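Local structure of rutinosidase (Aspergillus niger, 6I1A) at residues 340-345 / 352-357. The protein is a secreted glycoside hydrolase of family 5 that hydrolyses rutinosides and probably releases glucose from the non-reducing ends of beta-1,3-glucans. Sequence-based numbering, arbitrary orientation.
Sequences AKFTGN and GEQKDY. With NAG (2-acetamido-2-deoxy-beta-D-glucopyranose), chain G; EDO (1,2-ethanediol), chain U.
Phe342 has CG opposite the backbone N (chi1 -170°), which brings its ring to Gln354, with CE1 3.6 Å from Gln354 CB; Gln354 sets CG beside its own N, and its extended chain carries the amide past the ring edge. The ring and the Gln354 amide are steeply inclined to each other, 78° between planes, with OE1 at the ring edge. A flat hydrocarbon ring suits this buried place: it covers the backbone of Lys355 and stacks on Trp358 further along, while the polar end of Gln354 reaches past it, its NE2 hydrogen-bonded to both Gln307 OE1 and, at 3.3 Å, an ethanediol O1. Beside the ring, Lys355 N gives a weak, bent hydrogen bond to Gly344 O (2.9 Å, 127° at the hydrogen). Phe342 CE1 packs closely on Gly344 CA, at 3.6 Å, a place suited to a residue without a side chain. The contact closes a loop of the family 5 TIM barrel, tying the segment that follows strand 334-337 to the turn leading into the short helix 355-358. Asp356 OD2 receives Glu353 N at 2.9 Å in a nearly straight bond. Lys355 NZ lies between Glu353 OE1, at 3.5 Å, and, more distantly, Asp356 OD1, forming a salt-bridge network. Glu353 OE1 lies 3.4 Å from Asn345 CB, and a water bridges Glu353 OE2 and Asn345 O. Asparagine suits position 345 because N-glycosylation uses its side-chain amide nitrogen: Asn345 ND2 is bonded covalently to C1 of an N-acetylglucosamine.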
# COMPACT_ATOMS: atom_id res chain seq x y z
N ALA A 340 -17.72 -14.61 -14.04
CA ALA A 340 -19.11 -14.97 -14.35
C ALA A 340 -19.54 -16.22 -13.58
O ALA A 340 -20.68 -16.18 -12.99
CB ALA A 340 -19.23 -15.22 -15.83
N LYS A 341 -18.75 -17.26 -13.59
CA LYS A 341 -19.14 -18.58 -13.07
C LYS A 341 -18.00 -19.09 -12.22
O LYS A 341 -16.90 -19.27 -12.71
CB LYS A 341 -19.41 -19.48 -14.28
CG LYS A 341 -20.52 -20.47 -14.13
CD LYS A 341 -21.06 -20.76 -15.50
CE LYS A 341 -22.21 -21.70 -15.45
NZ LYS A 341 -22.28 -22.45 -16.70
N PHE A 342 -18.25 -19.39 -10.94
CA PHE A 342 -17.23 -19.76 -9.98
C PHE A 342 -17.85 -20.73 -8.98
O PHE A 342 -18.88 -20.34 -8.36
CB PHE A 342 -16.74 -18.50 -9.28
CG PHE A 342 -15.53 -18.65 -8.43
CD1 PHE A 342 -15.61 -19.34 -7.21
CD2 PHE A 342 -14.32 -18.03 -8.70
CE1 PHE A 342 -14.52 -19.44 -6.38
CE2 PHE A 342 -13.25 -18.10 -7.86
CZ PHE A 342 -13.32 -18.82 -6.70
N THR A 343 -17.30 -21.93 -8.89
CA THR A 343 -17.84 -22.95 -7.93
C THR A 343 -16.81 -23.36 -6.90
O THR A 343 -17.17 -24.24 -6.02
CB THR A 343 -18.42 -24.14 -8.66
OG1 THR A 343 -17.34 -24.68 -9.41
CG2 THR A 343 -19.59 -23.73 -9.51
N GLY A 344 -15.64 -22.74 -6.84
CA GLY A 344 -14.58 -23.02 -5.89
C GLY A 344 -15.09 -22.91 -4.46
O GLY A 344 -15.73 -21.91 -4.13
N ASN A 345 -14.74 -23.87 -3.63
CA ASN A 345 -15.33 -23.87 -2.26
C ASN A 345 -14.25 -23.67 -1.23
O ASN A 345 -14.50 -23.96 -0.01
CB ASN A 345 -16.17 -25.14 -2.14
CG ASN A 345 -15.32 -26.38 -2.22
OD1 ASN A 345 -14.11 -26.33 -2.14
ND2 ASN A 345 -15.97 -27.50 -2.33
N GLY A 352 -18.68 -18.38 5.03
CA GLY A 352 -18.92 -18.81 3.65
C GLY A 352 -17.65 -19.26 2.97
O GLY A 352 -16.61 -19.49 3.58
N GLU A 353 -17.83 -19.41 1.66
CA GLU A 353 -16.76 -19.97 0.80
C GLU A 353 -16.55 -19.03 -0.39
O GLU A 353 -17.36 -18.17 -0.64
CB GLU A 353 -17.19 -21.34 0.28
CG GLU A 353 -17.24 -22.39 1.39
CD GLU A 353 -17.82 -23.72 0.92
OE1 GLU A 353 -18.49 -23.76 -0.13
OE2 GLU A 353 -17.62 -24.67 1.65
N GLN A 354 -15.45 -19.25 -1.14
CA GLN A 354 -15.19 -18.31 -2.26
C GLN A 354 -16.35 -18.25 -3.24
O GLN A 354 -16.68 -17.17 -3.74
CB GLN A 354 -13.86 -18.62 -2.93
CG GLN A 354 -12.68 -18.24 -2.08
CD GLN A 354 -11.37 -18.30 -2.81
OE1 GLN A 354 -11.11 -19.18 -3.60
NE2 GLN A 354 -10.55 -17.29 -2.59
N LYS A 355 -17.02 -19.35 -3.55
CA LYS A 355 -18.14 -19.29 -4.47
C LYS A 355 -19.25 -18.32 -4.05
O LYS A 355 -19.98 -17.85 -4.91
CB LYS A 355 -18.71 -20.67 -4.79
CG LYS A 355 -19.35 -21.39 -3.62
CD LYS A 355 -19.92 -22.74 -3.96
CE LYS A 355 -20.43 -23.47 -2.73
NZ LYS A 355 -21.29 -22.58 -1.90
N ASP A 356 -19.37 -18.00 -2.77
CA ASP A 356 -20.39 -17.04 -2.32
C ASP A 356 -20.03 -15.59 -2.70
O ASP A 356 -20.94 -14.77 -2.75
CB ASP A 356 -20.53 -17.15 -0.79
CG ASP A 356 -21.06 -18.52 -0.33
OD1 ASP A 356 -21.95 -19.02 -0.99
OD2 ASP A 356 -20.50 -19.03 0.62
N TYR A 357 -18.75 -15.29 -2.97
CA TYR A 357 -18.26 -13.91 -3.17
C TYR A 357 -17.72 -13.71 -4.59
O TYR A 357 -17.58 -12.54 -4.94
CB TYR A 357 -17.16 -13.55 -2.16
CG TYR A 357 -17.65 -13.67 -0.71
CD1 TYR A 357 -17.55 -14.87 -0.03
CD2 TYR A 357 -18.24 -12.58 -0.07
CE1 TYR A 357 -17.99 -14.97 1.29
CE2 TYR A 357 -18.70 -12.67 1.23
CZ TYR A 357 -18.56 -13.86 1.89
OH TYR A 357 -19.01 -13.92 3.20
C1 NAG G . -15.23 -28.77 -2.38
C2 NAG G . -15.62 -29.66 -1.19
C3 NAG G . -14.98 -31.01 -1.37
C4 NAG G . -15.37 -31.60 -2.67
C5 NAG G . -14.89 -30.61 -3.73
C6 NAG G . -15.13 -31.04 -5.16
C7 NAG G . -15.95 -28.30 0.82
C8 NAG G . -17.41 -28.43 0.57
N2 NAG G . -15.09 -29.02 0.04
O3 NAG G . -15.39 -31.83 -0.26
O4 NAG G . -14.67 -32.88 -2.90
O5 NAG G . -15.66 -29.41 -3.51
O6 NAG G . -16.51 -31.37 -5.31
O7 NAG G . -15.54 -27.46 1.61
C1 EDO U . -8.73 -15.95 -5.76
O1 EDO U . -8.22 -16.95 -4.88
C2 EDO U . -9.98 -16.35 -6.51
O2 EDO U . -9.75 -17.16 -7.70
O HOH W 1 -15.05 -24.40 2.75